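Local coordinates for neutral proteinase inhibitor ScNPI (Streptomyces caespitosus, PDB 4HWX), which probably inhibits subtilisin-type serine proteinases and a neutral metalloproteinase, acting as a secreted homodimer, at residues 42-45 and 46-50. Residues are numbered along the deposited sequence; the frame is centred on the assembly and turned at random.
Sequences APRA and ACDAL
Ala46 N donates to Ala42 O at 3.0 Å, closing the first turn of helix 43-52, which lies on the antiparallel sheet of the Streptomyces subtilisin inhibitor fold. Ala42 is the N-cap residue, and Pro43 costs no hydrogen bond in the first turn, where an amide would have no helical carbonyl before it to donate to. The i to i+4 bonds continue with Cys47 N to Pro43 O (2.9 Å, N-H...O 165°), Asp48 N to Arg44 O, and Ala49 N to Ala45 O.

The tight side faces strand 23-32: Pro43, Ala46, Cys47 and Leu50 all touch Leu30, and the small methyl of Ala46 probably helps the helix sit close to the strand. Cys47 is buried there, covalently tied to Cys32.

Toward solvent, packing is looser. Arg44 and Asp48 stand one turn apart without a salt bridge, Arg44 NE lying 5.6 Å from Asp48 OD1. The guanidinium instead donates to the carbonyl oxygens of Ala33 and Tyr34, the arginine chain bending at chi2 and chi3. Asp48 CG, beside its own backbone N, lies 3.2 Å from Arg44 O. On the buried side, Cys47 SG, anti to its carbonyl carbon (chi1 -67°), rests 3.2 Å from Pro43 O.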
ATOM      1  N   ALA A  42      -7.944  12.052  -8.434  1.00 40.58           N
ATOM      2  CA  ALA A  42      -7.106  12.984  -9.228  1.00 39.85           C
ATOM      3  C   ALA A  42      -5.717  12.339  -9.357  1.00 41.37           C
ATOM      4  O   ALA A  42      -4.775  12.793  -8.708  1.00 39.24           O
ATOM      5  CB  ALA A  42      -7.046  14.352  -8.545  1.00 40.27           C
ATOM      6  N   PRO A  43      -5.592  11.198 -10.095  1.00 38.62           N
ATOM      7  CA  PRO A  43      -4.323  10.447 -10.074  1.00 37.62           C
ATOM      8  C   PRO A  43      -3.072  11.207 -10.512  1.00 39.84           C
ATOM      9  O   PRO A  43      -2.091  11.169  -9.773  1.00 36.87           O
ATOM     10  CB  PRO A  43      -4.580   9.261 -10.997  1.00 39.97           C
ATOM     11  CG  PRO A  43      -6.041   9.130 -11.064  1.00 44.94           C
ATOM     12  CD  PRO A  43      -6.605  10.497 -10.909  1.00 41.01           C
ATOM     13  N   ARG A  44      -3.086  11.878 -11.684  1.00 36.34           N
ATOM     14  CA  ARG A  44      -1.883  12.588 -12.134  1.00 35.53           C
ATOM     15  C   ARG A  44      -1.471  13.689 -11.156  1.00 37.04           C
ATOM     16  O   ARG A  44      -0.285  13.800 -10.852  1.00 36.40           O
ATOM     17  CB  ARG A  44      -2.034  13.143 -13.557  1.00 33.02           C
ATOM     18  CG  ARG A  44      -0.696  13.653 -14.115  1.00 33.88           C
ATOM     19  CD  ARG A  44       0.289  12.523 -14.352  1.00 33.35           C
ATOM     20  NE  ARG A  44      -0.032  11.801 -15.584  1.00 41.75           N
ATOM     21  CZ  ARG A  44       0.638  10.745 -16.027  1.00 55.90           C
ATOM     22  NH1 ARG A  44       1.654  10.258 -15.331  1.00 42.75           N
ATOM     23  NH2 ARG A  44       0.299  10.169 -17.173  1.00 41.35           N
ATOM     24  N   ALA A  45      -2.441  14.469 -10.642  1.00 34.57           N
ATOM     25  CA  ALA A  45      -2.176  15.537  -9.676  1.00 35.57           C
ATOM     26  C   ALA A  45      -1.545  14.981  -8.369  1.00 36.29           C
ATOM     27  O   ALA A  45      -0.605  15.593  -7.831  1.00 33.95           O
ATOM     28  CB  ALA A  45      -3.458  16.298  -9.373  1.00 37.16           C
ATOM     29  N   ALA A  46      -2.028  13.805  -7.890  1.00 32.01           N
ATOM     30  CA  ALA A  46      -1.474  13.134  -6.699  1.00 30.97           C
ATOM     31  C   ALA A  46      -0.026  12.649  -6.997  1.00 34.77           C
ATOM     32  O   ALA A  46       0.866  12.884  -6.187  1.00 33.14           O
ATOM     33  CB  ALA A  46      -2.369  11.961  -6.301  1.00 31.12           C
ATOM     34  N   CYS A  47       0.215  12.051  -8.184  1.00 34.45           N
ATOM     35  CA  CYS A  47       1.556  11.607  -8.618  1.00 35.76           C
ATOM     36  C   CYS A  47       2.552  12.767  -8.611  1.00 37.41           C
ATOM     37  O   CYS A  47       3.643  12.607  -8.055  1.00 35.21           O
ATOM     38  CB  CYS A  47       1.494  10.956  -9.994  1.00 37.35           C
ATOM     39  SG  CYS A  47       0.597   9.390  -9.999  1.00 40.65           S
ATOM     40  N   ASP A  48       2.167  13.931  -9.207  1.00 35.39           N
ATOM     41  CA  ASP A  48       2.969  15.169  -9.250  1.00 35.70           C
ATOM     42  C   ASP A  48       3.300  15.629  -7.817  1.00 37.16           C
ATOM     43  O   ASP A  48       4.445  15.989  -7.525  1.00 34.70           O
ATOM     44  CB  ASP A  48       2.206  16.308  -9.975  1.00 38.30           C
ATOM     45  CG  ASP A  48       1.851  16.137 -11.448  1.00 47.18           C
ATOM     46  OD1 ASP A  48       2.563  15.403 -12.147  1.00 46.35           O
ATOM     47  OD2 ASP A  48       0.858  16.771 -11.900  1.00 52.27           O
ATOM     48  N   ALA A  49       2.273  15.631  -6.936  1.00 34.19           N
ATOM     49  CA  ALA A  49       2.400  16.055  -5.529  1.00 34.05           C
ATOM     50  C   ALA A  49       3.396  15.161  -4.779  1.00 36.15           C
ATOM     51  O   ALA A  49       4.276  15.685  -4.086  1.00 34.94           O
ATOM     52  CB  ALA A  49       1.045  16.051  -4.839  1.00 34.24           C
ATOM     53  N   LEU A  50       3.337  13.833  -5.013  1.00 33.01           N
ATOM     54  CA  LEU A  50       4.282  12.874  -4.408  1.00 32.76           C
ATOM     55  C   LEU A  50       5.702  13.118  -4.898  1.00 37.68           C
ATOM     56  O   LEU A  50       6.643  13.171  -4.099  1.00 37.26           O
ATOM     57  CB  LEU A  50       3.860  11.430  -4.734  1.00 32.60           C
ATOM     58  CG  LEU A  50       2.635  10.920  -4.007  1.00 36.46           C
ATOM     59  CD1 LEU A  50       2.303   9.512  -4.478  1.00 36.95           C
ATOM     60  CD2 LEU A  50       2.833  10.970  -2.487  1.00 37.39           C
TER